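PDB 3GZ5: MutT/nudix family protein, which probably acts as an ADP-ribose-dependent transcriptional regulator of NAD metabolism, joining a NUDIX domain to a DNA-binding winged helix domain. Local coordinates for residues Q158-S163 / E184-K189; T71-L76 / A81-Y86; D135-P140 / L148-R153; F174-L179 / D204-T209; V42-H47 / D99-S104. One frame throughout, in Å; residues are numbered along the deposited sequence.

Contact 1 (Q158-S163 / E184-K189)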
# COMPACT_ATOMS: atom_id res chain seq x y z
N GLN B 158 2.25 -7.86 -9.11
CA GLN B 158 0.85 -7.97 -8.66
C GLN B 158 -0.10 -7.15 -9.52
O GLN B 158 -1.23 -7.57 -9.78
CB GLN B 158 0.66 -7.62 -7.18
CG GLN B 158 1.48 -8.44 -6.19
CD GLN B 158 1.22 -9.95 -6.27
OE1 GLN B 158 2.07 -10.72 -6.76
NE2 GLN B 158 0.04 -10.38 -5.79
N LYS B 159 0.32 -5.96 -9.95
CA LYS B 159 -0.50 -5.19 -10.88
C LYS B 159 -0.76 -5.96 -12.19
O LYS B 159 -1.86 -5.88 -12.73
CB LYS B 159 0.13 -3.83 -11.19
CG LYS B 159 0.26 -2.90 -10.01
CD LYS B 159 -1.06 -2.45 -9.48
CE LYS B 159 -0.80 -1.61 -8.27
NZ LYS B 159 -2.02 -0.90 -7.81
N ALA B 160 0.25 -6.66 -12.70
CA ALA B 160 0.10 -7.49 -13.93
C ALA B 160 -0.91 -8.62 -13.73
O ALA B 160 -1.52 -9.08 -14.68
CB ALA B 160 1.45 -8.04 -14.38
N LEU B 161 -1.09 -9.04 -12.48
CA LEU B 161 -1.99 -10.14 -12.13
C LEU B 161 -3.44 -9.72 -11.95
O LEU B 161 -4.38 -10.51 -12.20
CB LEU B 161 -1.50 -10.83 -10.85
CG LEU B 161 -0.45 -11.96 -10.93
CD1 LEU B 161 -0.33 -12.60 -9.55
CD2 LEU B 161 -0.78 -13.05 -11.96
N TYR B 162 -3.63 -8.49 -11.47
CA TYR B 162 -4.96 -8.05 -11.06
C TYR B 162 -5.47 -6.79 -11.73
O TYR B 162 -6.53 -6.31 -11.36
CB TYR B 162 -5.03 -7.86 -9.54
CG TYR B 162 -4.82 -9.13 -8.76
CD1 TYR B 162 -5.83 -10.09 -8.66
CD2 TYR B 162 -3.60 -9.38 -8.14
CE1 TYR B 162 -5.62 -11.28 -7.94
CE2 TYR B 162 -3.38 -10.55 -7.43
CZ TYR B 162 -4.39 -11.49 -7.33
OH TYR B 162 -4.15 -12.63 -6.62
N SER B 163 -4.72 -6.24 -12.68
CA SER B 163 -5.13 -5.00 -13.36
C SER B 163 -4.54 -4.87 -14.77
O SER B 163 -3.82 -5.77 -15.22
CB SER B 163 -4.73 -3.76 -12.52
OG SER B 163 -3.34 -3.48 -12.61
N GLU B 184 3.55 -10.10 -19.65
CA GLU B 184 4.46 -11.25 -19.67
C GLU B 184 5.85 -10.89 -19.11
O GLU B 184 6.39 -11.63 -18.31
CB GLU B 184 4.57 -11.85 -21.09
CG GLU B 184 3.30 -12.54 -21.53
CD GLU B 184 3.30 -12.97 -23.00
OE1 GLU B 184 2.38 -13.71 -23.39
OE2 GLU B 184 4.21 -12.59 -23.76
N VAL B 185 6.40 -9.75 -19.51
CA VAL B 185 7.70 -9.31 -18.97
C VAL B 185 7.65 -9.20 -17.44
O VAL B 185 8.61 -9.58 -16.76
CB VAL B 185 8.16 -7.97 -19.59
CG1 VAL B 185 9.47 -7.47 -18.95
CG2 VAL B 185 8.34 -8.11 -21.09
N LEU B 186 6.53 -8.70 -16.91
CA LEU B 186 6.39 -8.45 -15.47
C LEU B 186 6.21 -9.74 -14.68
O LEU B 186 6.68 -9.85 -13.56
CB LEU B 186 5.23 -7.49 -15.17
CG LEU B 186 5.52 -6.04 -15.55
CD1 LEU B 186 4.25 -5.18 -15.50
CD2 LEU B 186 6.61 -5.49 -14.64
N LEU B 187 5.50 -10.70 -15.28
CA LEU B 187 5.27 -11.98 -14.63
C LEU B 187 6.43 -12.94 -14.90
O LEU B 187 6.54 -13.99 -14.25
CB LEU B 187 3.92 -12.58 -15.04
CG LEU B 187 2.67 -11.74 -14.73
CD1 LEU B 187 1.39 -12.47 -15.17
CD2 LEU B 187 2.60 -11.40 -13.27
N GLY B 188 7.30 -12.55 -15.83
CA GLY B 188 8.46 -13.35 -16.25
C GLY B 188 8.08 -14.64 -16.95
O GLY B 188 8.91 -15.55 -17.09
N LYS B 189 6.84 -14.69 -17.43
CA LYS B 189 6.18 -15.94 -17.81
C LYS B 189 5.28 -15.67 -19.01
O LYS B 189 4.44 -14.78 -18.95
CB LYS B 189 5.33 -16.40 -16.63
CG LYS B 189 4.87 -17.84 -16.67
CD LYS B 189 3.66 -18.07 -15.76
CE LYS B 189 3.89 -17.57 -14.35
NZ LYS B 189 2.83 -18.02 -13.39

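Contact 2 (T71-L76 / A81-Y86)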
# COMPACT_ATOMS: atom_id res chain seq x y z
N THR B 71 4.27 16.92 -4.40
CA THR B 71 5.71 16.80 -4.21
C THR B 71 6.36 15.82 -5.21
O THR B 71 7.28 16.20 -5.91
CB THR B 71 6.05 16.43 -2.77
OG1 THR B 71 5.47 17.41 -1.88
CG2 THR B 71 7.58 16.35 -2.59
N VAL B 72 5.86 14.59 -5.29
CA VAL B 72 6.46 13.59 -6.16
C VAL B 72 6.27 13.87 -7.67
O VAL B 72 7.13 13.51 -8.46
CB VAL B 72 6.03 12.12 -5.76
CG1 VAL B 72 4.57 11.81 -6.15
CG2 VAL B 72 7.03 11.09 -6.33
N LEU B 73 5.19 14.53 -8.04
CA LEU B 73 4.94 14.88 -9.45
C LEU B 73 5.86 16.01 -9.91
O LEU B 73 6.33 16.01 -11.07
CB LEU B 73 3.47 15.26 -9.67
CG LEU B 73 2.41 14.16 -9.48
CD1 LEU B 73 1.01 14.72 -9.61
CD2 LEU B 73 2.63 13.00 -10.45
N ARG B 74 6.08 16.97 -9.01
CA ARG B 74 7.08 18.01 -9.23
C ARG B 74 8.46 17.39 -9.37
O ARG B 74 9.14 17.69 -10.33
CB ARG B 74 7.08 19.07 -8.12
CG ARG B 74 8.19 20.12 -8.32
CD ARG B 74 8.29 21.16 -7.22
NE ARG B 74 8.24 20.64 -5.86
CZ ARG B 74 9.30 20.27 -5.14
NH1 ARG B 74 9.12 19.84 -3.90
NH2 ARG B 74 10.52 20.30 -5.65
N LYS B 75 8.87 16.52 -8.45
CA LYS B 75 10.22 15.92 -8.56
C LYS B 75 10.37 15.15 -9.86
O LYS B 75 11.46 15.10 -10.41
CB LYS B 75 10.60 15.00 -7.39
CG LYS B 75 10.51 15.57 -5.98
CD LYS B 75 11.28 16.90 -5.76
CE LYS B 75 12.79 16.80 -5.87
NZ LYS B 75 13.41 18.16 -5.80
N LEU B 76 9.30 14.51 -10.34
CA LEU B 76 9.37 13.81 -11.63
C LEU B 76 9.44 14.76 -12.83
O LEU B 76 10.20 14.52 -13.77
CB LEU B 76 8.25 12.76 -11.79
CG LEU B 76 8.43 11.53 -10.88
CD1 LEU B 76 7.20 10.63 -10.85
CD2 LEU B 76 9.69 10.71 -11.21
N ALA B 81 10.13 16.67 -17.53
CA ALA B 81 9.26 17.67 -18.17
C ALA B 81 7.82 17.19 -18.45
O ALA B 81 7.10 17.80 -19.22
CB ALA B 81 9.91 18.18 -19.44
N VAL B 82 7.41 16.09 -17.82
CA VAL B 82 6.07 15.52 -18.00
C VAL B 82 5.56 15.03 -16.66
O VAL B 82 6.31 14.44 -15.88
CB VAL B 82 6.07 14.22 -18.88
CG1 VAL B 82 4.68 13.95 -19.49
CG2 VAL B 82 7.11 14.24 -19.97
N VAL B 83 4.27 15.24 -16.42
CA VAL B 83 3.59 14.57 -15.34
C VAL B 83 3.21 13.14 -15.84
O VAL B 83 2.54 12.99 -16.85
CB VAL B 83 2.34 15.39 -14.88
CG1 VAL B 83 1.57 14.66 -13.78
CG2 VAL B 83 2.78 16.81 -14.42
N PRO B 84 3.68 12.09 -15.15
CA PRO B 84 3.36 10.71 -15.61
C PRO B 84 1.85 10.43 -15.52
O PRO B 84 1.20 10.99 -14.65
CB PRO B 84 4.10 9.80 -14.64
CG PRO B 84 5.00 10.69 -13.84
CD PRO B 84 4.45 12.09 -13.90
N PRO B 85 1.30 9.59 -16.43
CA PRO B 85 -0.14 9.35 -16.33
C PRO B 85 -0.54 8.43 -15.17
O PRO B 85 -1.71 8.39 -14.80
CB PRO B 85 -0.49 8.72 -17.69
CG PRO B 85 0.77 8.00 -18.11
CD PRO B 85 1.91 8.87 -17.57
N TYR B 86 0.41 7.71 -14.59
CA TYR B 86 0.07 6.80 -13.48
C TYR B 86 1.08 6.93 -12.34
O TYR B 86 2.28 6.88 -12.55
CB TYR B 86 -0.04 5.32 -13.92
CG TYR B 86 -0.37 4.40 -12.76
CD1 TYR B 86 0.64 3.86 -11.97
CD2 TYR B 86 -1.70 4.10 -12.43
CE1 TYR B 86 0.35 3.02 -10.87
CE2 TYR B 86 -2.00 3.26 -11.33
CZ TYR B 86 -0.97 2.73 -10.56
OH TYR B 86 -1.24 1.93 -9.46

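Contact 3 (D135-P140 / L148-R153)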
# COMPACT_ATOMS: atom_id res chain seq x y z
N ASP B 135 20.36 -4.12 -15.55
CA ASP B 135 21.54 -3.31 -15.23
C ASP B 135 21.48 -2.67 -13.84
O ASP B 135 22.46 -2.71 -13.09
CB ASP B 135 21.72 -2.19 -16.26
CG ASP B 135 22.14 -2.71 -17.62
OD1 ASP B 135 21.97 -3.93 -17.88
OD2 ASP B 135 22.61 -1.87 -18.44
N VAL B 136 20.33 -2.07 -13.52
CA VAL B 136 20.10 -1.41 -12.23
C VAL B 136 20.29 -2.38 -11.05
O VAL B 136 20.94 -2.05 -10.06
CB VAL B 136 18.70 -0.74 -12.21
CG1 VAL B 136 18.22 -0.46 -10.79
CG2 VAL B 136 18.72 0.52 -13.03
N LEU B 137 19.73 -3.58 -11.18
CA LEU B 137 19.85 -4.60 -10.14
C LEU B 137 21.30 -5.04 -9.83
O LEU B 137 21.55 -5.67 -8.80
CB LEU B 137 18.97 -5.82 -10.47
CG LEU B 137 17.47 -5.60 -10.69
CD1 LEU B 137 16.79 -6.93 -11.01
CD2 LEU B 137 16.78 -4.93 -9.49
N GLN B 138 22.25 -4.68 -10.71
CA GLN B 138 23.68 -4.91 -10.46
C GLN B 138 24.49 -3.63 -10.21
O GLN B 138 25.72 -3.64 -10.31
CB GLN B 138 24.31 -5.74 -11.60
CG GLN B 138 24.22 -7.25 -11.40
CD GLN B 138 22.82 -7.81 -11.64
OE1 GLN B 138 22.24 -7.63 -12.72
NE2 GLN B 138 22.28 -8.50 -10.65
N MET B 139 23.80 -2.53 -9.89
CA MET B 139 24.46 -1.24 -9.66
C MET B 139 24.57 -0.91 -8.16
O MET B 139 23.82 -1.46 -7.35
CB MET B 139 23.74 -0.11 -10.40
CG MET B 139 24.27 0.19 -11.77
SD MET B 139 23.07 1.09 -12.79
CE MET B 139 23.54 2.81 -12.55
N PRO B 140 25.53 -0.03 -7.80
CA PRO B 140 25.64 0.45 -6.42
C PRO B 140 24.77 1.69 -6.25
O PRO B 140 25.21 2.83 -6.50
CB PRO B 140 27.13 0.78 -6.28
CG PRO B 140 27.58 1.15 -7.68
CD PRO B 140 26.59 0.55 -8.66
N LEU B 148 14.06 -0.37 -2.59
CA LEU B 148 12.83 0.31 -3.04
C LEU B 148 12.43 -0.07 -4.48
O LEU B 148 11.26 -0.30 -4.76
CB LEU B 148 12.97 1.84 -2.90
CG LEU B 148 13.04 2.46 -1.49
CD1 LEU B 148 13.32 3.93 -1.58
CD2 LEU B 148 11.77 2.20 -0.64
N ILE B 149 13.41 -0.16 -5.37
CA ILE B 149 13.21 -0.64 -6.76
C ILE B 149 12.67 -2.07 -6.80
O ILE B 149 11.66 -2.34 -7.47
CB ILE B 149 14.48 -0.42 -7.65
CG1 ILE B 149 14.70 1.08 -7.81
CG2 ILE B 149 14.34 -1.05 -9.04
CD1 ILE B 149 16.06 1.48 -8.28
N GLU B 150 13.30 -2.97 -6.05
CA GLU B 150 12.82 -4.35 -5.91
C GLU B 150 11.38 -4.47 -5.38
O GLU B 150 10.59 -5.30 -5.85
CB GLU B 150 13.75 -5.15 -4.97
CG GLU B 150 15.18 -5.31 -5.47
CD GLU B 150 16.08 -6.09 -4.49
OE1 GLU B 150 15.66 -6.31 -3.33
OE2 GLU B 150 17.21 -6.47 -4.90
N GLN B 151 11.04 -3.65 -4.38
CA GLN B 151 9.68 -3.59 -3.88
C GLN B 151 8.70 -3.06 -4.95
O GLN B 151 7.63 -3.63 -5.16
CB GLN B 151 9.64 -2.75 -2.60
CG GLN B 151 8.44 -3.06 -1.72
CD GLN B 151 8.55 -2.49 -0.31
OE1 GLN B 151 9.65 -2.22 0.20
NE2 GLN B 151 7.39 -2.30 0.33
N ALA B 152 9.07 -1.98 -5.64
CA ALA B 152 8.25 -1.43 -6.72
C ALA B 152 8.03 -2.48 -7.82
O ALA B 152 6.91 -2.66 -8.29
CB ALA B 152 8.89 -0.17 -7.30
N ARG B 153 9.12 -3.15 -8.22
CA ARG B 153 9.09 -4.18 -9.26
C ARG B 153 8.17 -5.35 -8.91
O ARG B 153 7.48 -5.90 -9.78
CB ARG B 153 10.52 -4.65 -9.58
CG ARG B 153 10.60 -5.84 -10.57
CD ARG B 153 10.10 -5.49 -11.97
NE ARG B 153 10.23 -6.64 -12.88
CZ ARG B 153 9.40 -7.68 -12.91
NH1 ARG B 153 8.35 -7.74 -12.09
NH2 ARG B 153 9.62 -8.66 -13.77

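Contact 4 (F174-L179 / D204-T209)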
# COMPACT_ATOMS: atom_id res chain seq x y z
N PHE B 174 -1.98 1.69 -28.18
CA PHE B 174 -1.18 0.46 -28.26
C PHE B 174 -2.02 -0.72 -28.75
O PHE B 174 -3.25 -0.66 -28.73
CB PHE B 174 -0.56 0.13 -26.89
CG PHE B 174 -1.58 0.05 -25.78
CD1 PHE B 174 -1.72 1.09 -24.88
CD2 PHE B 174 -2.42 -1.06 -25.66
CE1 PHE B 174 -2.65 1.01 -23.86
CE2 PHE B 174 -3.36 -1.14 -24.66
CZ PHE B 174 -3.47 -0.10 -23.76
N THR B 175 -1.36 -1.80 -29.15
CA THR B 175 -2.08 -3.01 -29.55
C THR B 175 -2.19 -3.94 -28.37
O THR B 175 -1.48 -3.80 -27.38
CB THR B 175 -1.40 -3.74 -30.71
OG1 THR B 175 -0.09 -4.17 -30.31
CG2 THR B 175 -1.30 -2.83 -31.94
N LEU B 176 -3.10 -4.87 -28.47
CA LEU B 176 -3.33 -5.81 -27.40
C LEU B 176 -2.18 -6.82 -27.22
O LEU B 176 -1.91 -7.21 -26.10
CB LEU B 176 -4.67 -6.48 -27.62
CG LEU B 176 -5.33 -6.78 -26.28
CD1 LEU B 176 -6.72 -6.20 -26.24
CD2 LEU B 176 -5.35 -8.29 -26.11
N PRO B 177 -1.53 -7.26 -28.32
CA PRO B 177 -0.24 -7.95 -28.20
C PRO B 177 0.87 -7.19 -27.47
O PRO B 177 1.65 -7.82 -26.76
CB PRO B 177 0.16 -8.20 -29.67
CG PRO B 177 -1.14 -8.29 -30.38
CD PRO B 177 -2.00 -7.25 -29.72
N GLU B 178 0.97 -5.87 -27.66
CA GLU B 178 1.89 -5.03 -26.87
C GLU B 178 1.58 -5.12 -25.37
O GLU B 178 2.49 -5.28 -24.55
CB GLU B 178 1.78 -3.57 -27.29
CG GLU B 178 2.35 -3.23 -28.65
CD GLU B 178 2.15 -1.75 -28.98
OE1 GLU B 178 2.20 -1.39 -30.18
OE2 GLU B 178 1.96 -0.95 -28.04
N LEU B 179 0.30 -4.99 -25.04
CA LEU B 179 -0.16 -4.99 -23.67
C LEU B 179 0.12 -6.34 -23.04
O LEU B 179 0.62 -6.43 -21.92
CB LEU B 179 -1.65 -4.69 -23.62
CG LEU B 179 -2.27 -4.62 -22.23
CD1 LEU B 179 -1.63 -3.51 -21.37
CD2 LEU B 179 -3.80 -4.49 -22.30
N ASP B 204 -13.59 -4.10 -19.84
CA ASP B 204 -14.20 -3.00 -20.52
C ASP B 204 -13.44 -1.69 -20.21
O ASP B 204 -14.04 -0.66 -19.87
CB ASP B 204 -15.65 -2.91 -20.05
CG ASP B 204 -16.48 -2.06 -20.92
OD1 ASP B 204 -16.34 -2.18 -22.16
OD2 ASP B 204 -17.24 -1.24 -20.36
N LEU B 205 -12.12 -1.77 -20.34
CA LEU B 205 -11.18 -0.74 -19.89
C LEU B 205 -10.42 -0.08 -21.02
O LEU B 205 -9.75 0.95 -20.82
CB LEU B 205 -10.16 -1.33 -18.92
CG LEU B 205 -10.69 -1.67 -17.53
CD1 LEU B 205 -9.65 -2.51 -16.78
CD2 LEU B 205 -11.03 -0.38 -16.76
N LEU B 206 -10.47 -0.69 -22.20
CA LEU B 206 -9.77 -0.16 -23.34
C LEU B 206 -10.77 0.49 -24.29
O LEU B 206 -11.90 0.00 -24.45
CB LEU B 206 -8.99 -1.27 -24.05
CG LEU B 206 -7.86 -1.96 -23.30
CD1 LEU B 206 -7.16 -2.97 -24.22
CD2 LEU B 206 -6.87 -0.91 -22.83
N ILE B 207 -10.36 1.60 -24.91
CA ILE B 207 -11.13 2.20 -25.98
C ILE B 207 -10.50 1.72 -27.26
O ILE B 207 -9.31 1.93 -27.47
CB ILE B 207 -11.13 3.76 -25.92
CG1 ILE B 207 -11.94 4.25 -24.71
CG2 ILE B 207 -11.68 4.35 -27.24
CD1 ILE B 207 -11.35 5.45 -23.99
N ASP B 208 -11.28 1.04 -28.09
CA ASP B 208 -10.86 0.70 -29.45
C ASP B 208 -10.92 1.98 -30.25
O ASP B 208 -11.96 2.63 -30.32
CB ASP B 208 -11.81 -0.36 -30.07
CG ASP B 208 -11.26 -0.99 -31.34
OD1 ASP B 208 -10.31 -0.47 -31.98
OD2 ASP B 208 -11.80 -2.06 -31.69
N THR B 209 -9.79 2.36 -30.83
CA THR B 209 -9.68 3.55 -31.64
C THR B 209 -10.35 3.34 -33.01
O THR B 209 -10.79 4.30 -33.66
CB THR B 209 -8.19 3.99 -31.78
OG1 THR B 209 -7.67 4.40 -30.49
CG2 THR B 209 -8.07 5.15 -32.70

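Contact 5 (V42-H47 / D99-S104)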
# COMPACT_ATOMS: atom_id res chain seq x y z
N VAL B 42 18.75 9.08 -11.43
CA VAL B 42 19.29 10.43 -11.31
C VAL B 42 20.61 10.29 -10.58
O VAL B 42 20.70 9.57 -9.58
CB VAL B 42 18.33 11.37 -10.50
CG1 VAL B 42 18.93 12.77 -10.29
CG2 VAL B 42 16.97 11.47 -11.18
N GLN B 43 21.64 10.93 -11.12
CA GLN B 43 22.95 10.85 -10.51
C GLN B 43 23.07 11.89 -9.41
O GLN B 43 22.73 13.06 -9.62
CB GLN B 43 24.06 11.03 -11.55
CG GLN B 43 25.29 10.24 -11.18
CD GLN B 43 26.51 10.57 -12.02
OE1 GLN B 43 26.49 11.48 -12.87
NE2 GLN B 43 27.59 9.85 -11.77
N ARG B 44 23.55 11.45 -8.24
CA ARG B 44 23.67 12.32 -7.07
C ARG B 44 24.84 13.31 -7.16
O ARG B 44 26.01 12.93 -6.97
CB ARG B 44 23.78 11.50 -5.79
CG ARG B 44 22.51 10.80 -5.36
CD ARG B 44 22.50 10.63 -3.86
NE ARG B 44 22.27 11.92 -3.20
CZ ARG B 44 22.60 12.19 -1.94
NH1 ARG B 44 22.35 13.39 -1.43
NH2 ARG B 44 23.18 11.27 -1.20
N SER B 45 24.50 14.57 -7.46
CA SER B 45 25.46 15.68 -7.46
C SER B 45 25.56 16.30 -6.06
O SER B 45 25.47 17.53 -5.92
CB SER B 45 24.97 16.75 -8.43
OG SER B 45 23.73 17.30 -8.00
N ASN B 46 25.75 15.45 -5.04
CA ASN B 46 25.49 15.84 -3.66
C ASN B 46 25.86 14.76 -2.67
O ASN B 46 25.40 13.62 -2.78
CB ASN B 46 23.99 16.16 -3.51
CG ASN B 46 23.74 17.44 -2.76
OD1 ASN B 46 24.54 18.38 -2.80
ND2 ASN B 46 22.60 17.50 -2.07
N HIS B 47 26.70 15.12 -1.70
CA HIS B 47 27.14 14.24 -0.60
C HIS B 47 25.91 14.03 0.31
O HIS B 47 25.06 14.94 0.42
CB HIS B 47 28.25 14.98 0.17
CG HIS B 47 29.49 14.17 0.47
ND1 HIS B 47 30.72 14.46 -0.09
CD2 HIS B 47 29.70 13.13 1.31
CE1 HIS B 47 31.63 13.62 0.38
NE2 HIS B 47 31.03 12.81 1.24
N ASP B 99 20.32 5.96 6.55
CA ASP B 99 20.96 7.21 6.16
C ASP B 99 21.93 7.67 7.24
O ASP B 99 21.61 7.70 8.44
CB ASP B 99 19.92 8.28 5.82
CG ASP B 99 20.55 9.59 5.37
OD1 ASP B 99 19.90 10.31 4.58
OD2 ASP B 99 21.67 9.89 5.81
N ALA B 100 23.13 8.00 6.78
CA ALA B 100 24.26 8.29 7.65
C ALA B 100 24.11 9.63 8.34
O ALA B 100 24.60 9.81 9.46
CB ALA B 100 25.57 8.24 6.85
N ARG B 101 23.42 10.56 7.69
CA ARG B 101 23.17 11.88 8.26
C ARG B 101 22.22 11.91 9.45
O ARG B 101 22.27 12.85 10.26
CB ARG B 101 22.61 12.81 7.20
CG ARG B 101 23.47 12.97 6.01
CD ARG B 101 22.76 13.82 5.03
NE ARG B 101 21.86 13.04 4.20
CZ ARG B 101 21.19 13.56 3.17
NH1 ARG B 101 21.34 14.84 2.87
NH2 ARG B 101 20.37 12.80 2.45
N GLY B 102 21.32 10.94 9.55
CA GLY B 102 20.36 10.91 10.67
C GLY B 102 19.22 9.91 10.50
O GLY B 102 19.17 9.18 9.52
N TRP B 103 18.33 9.86 11.49
CA TRP B 103 17.04 9.23 11.32
C TRP B 103 16.47 9.86 10.04
O TRP B 103 16.49 11.08 9.91
CB TRP B 103 16.15 9.60 12.48
CG TRP B 103 15.42 8.46 13.13
CD1 TRP B 103 15.78 7.82 14.26
CD2 TRP B 103 14.21 7.84 12.67
NE1 TRP B 103 14.86 6.85 14.56
CE2 TRP B 103 13.89 6.83 13.60
CE3 TRP B 103 13.36 8.05 11.56
CZ2 TRP B 103 12.76 6.02 13.47
CZ3 TRP B 103 12.24 7.23 11.43
CH2 TRP B 103 11.95 6.22 12.38
N SER B 104 16.00 9.04 9.10
CA SER B 104 15.35 9.59 7.90
C SER B 104 14.14 8.77 7.47
O SER B 104 14.09 7.55 7.67
CB SER B 104 16.32 9.68 6.74
OG SER B 104 16.56 8.40 6.24

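Contact 1 (Q158-S163 / E184-K189)
A160 and L187 make the centre of this helix-to-helix contact. The single methyl of A160 sits against the branched end of L187, with A160 CB 3.7 Å from L187 CD2. It also meets the root of L186, with A160 CB 3.9 Å from L186 CB. The small alanine lets the backbones come close: the CA atoms of A160 and L186 are 6.5 Å apart. L161 flanks the alanine, and its side chain slants across that of L187, with L161 CG 3.9 Å from L187 CD2. L187 CG stands anti to its own carbonyl carbon (chi1 -60°), which leaves both methyls turned to helix 145-162. An alanine in place of L187 would probably open a gap beside A160 and leave L161 without its apolar mate. No hydrogen bond crosses between the two segments here. Further out, L186 O accepts from T157, and A160 O pairs with H183. L187 is the last helical residue of its segment. G188, with positive phi, then ends the helix in a Schellman motif, where K189 N bonds to E184 O at 3.2 Å. The contact is a helix-helix packing of the end of helix 145-162, which begins in the NUDIX range, on helix 176-187 of the winged helix domain.

Contact 2 (T71-L76 / A81-Y86)
L73 and L76 of helix 68-80 pack on V83 and P84 of the chain that follows it. The side-chain contacts are apolar. One methyl of L73 serves two partners: L73 CD2 lies 3.9 Å from V83 CG1 and 4.0 Å from P84 CD. L76 crosses the proline at about a right angle and sets its CD1 3.7 Å from P84 CG. L73 thus reaches the CD corner of the proline ring and L76 the CG corner. In L76, CG is anti to the carbonyl carbon (chi1 -71°), which helps carry CD1 to the proline. P84 and L76 are buried, while V83 stays at the surface.

The polar link is indirect. No hydrogen bond joins the two segments, but the hydroxyl T80 OG1 is bonded to both L76 O and V82 N. A81, with positive phi, turns the chain out of the helix.

Helix 68-80 probably corresponds to the Nudix-box helix. Its inner side lies on strands 22-33, 86-95 and 104-112, where L76 touches A27, I87 and A111, and the chain from A81 leads directly into strand 86-95.

Contact 3 (D135-P140 / L148-R153)
L137 and E150 are the closest backbone positions, their CA atoms 8.2 Å apart, so the segments meet through side chains alone. The first segment leaves helix 133-136 through a type I turn from V136 to M139, closed by M139 N to V136 O at 2.9 Å. The second is regular helix.

V136 and I149 form the buried half of the contact. Their side chains cross at about a right angle, and one methyl from each does the touching: V136 CG1 is 3.8 Å from I149 CD1. I149 is extended beyond CG1 (chi2 163°), which carries CD1 out to the valine. V136 CG1 is anti to the backbone N (chi1 161°), on the side of I149.

L137 and E150 form the outer half. Here the leucine methyl meets the aliphatic part of the glutamate, with L137 CD2 4.3 Å from E150 CG. The exposed glutamate is extended at chi2 and holds its carboxylate beyond this touch.

Both V136 and I149 also touch L41 of strand 36-43 and L141. I149 reaches V28 and L55 as well. The contact thus seats the short helix 133-136 and its turn beside helix 145-162, over the sheet of the NUDIX domain.

With no hydrogen bond or salt bridge between the segments, the pairing rests on apolar contact inside, edged by a glutamate methylene at the surface.

Contact 4 (F174-L179 / D204-T209)
L206 points its two methyls at three residues of the 174-179 segment. One branch meets F174. The leucine methyl comes in at the edge of the ring, near its plane, with L206 CD2 3.6 Å from F174 CZ, and the two side chains cross at about a right angle. F174 CG lies between the backbone N and the carbonyl carbon (chi1 54°), which swings the ring tip to the leucine. The other branch meets two leucines. L176 slants across it, with L176 CD1 3.8 Å from L206 CD1. L179 meets it tip to tip, more loosely, with L179 CD2 4.2 Å from L206 CD1.

A serine at L206 would probably leave the F174 ring edge and the L176 methyl facing a gap in the core.

T175 N-caps helix 176-187 through a weak bond from E178 N to T175 OG1. V200 and Y223 also touch L206. The four apolar residues belong to the core between helices 176-187 and 193-203 and the three-stranded antiparallel sheet (174-175, 220-225, 206-213), as expected of a winged helix domain.

Contact 5 (V42-H47 / D99-S104)
R44 and R101 bring two guanidinium groups near each other at the surface, with R44 NH1 4.4 Å from R101 NH2. They approach obliquely, and no hydrogen bond joins the segments. The charge of R101 is met by D99. R101 NH2 makes a salt bridge to D99 OD1 at 3.3 Å, and NE bonds to the same oxygen, both weakly. The other oxygen, D99 OD2, lies in plane at the guanidinium edge. It also takes the R101 backbone N at 2.7 Å, nearly along its C-O axis, which makes an Asx turn. The carboxylate therefore holds both the backbone and the side chain of R101. Its salt bridge to R101 probably also eases the closeness of the two arginines.

R44 is covered on one face by its own segment: N46 O stands 3.2 Å above the guanidinium plane, over its centre. H47 O comes only within 4.5 Å of R101 NH1, a loose approach.

F143 touches both R44 and D99, and P48 touches R101. W103 NE1 bonds to D65 O of the second subunit. The contact sets the end of strand 36-43 beside the loop between strands 86-95 and 104-112, a meeting of surface loops at the edge of the NUDIX domain.

How the contacts relate
Contacts 2, 3 and 5 belong to the NUDIX domain and contact 4 to the winged helix domain. Contact 1 lies at the junction. Contacts 1 and 3 share helix 145-162, and R153 of contact 3 probably donates to L186 of contact 1, with R153 NH1 3.1 Å from L186 O. Contact 1 also touches contact 2, where K159 NZ lies 3.4 Å from Y86 OH. Contacts 1 and 4 share helix 176-187, their centres about 16 Å apart. Contacts 4 and 5 are the farthest apart, about 41 Å between centres. The bound sodium ion, at I122, V125 and V128, is about 12 Å from the A81 side chain and about 13 Å from that of V136.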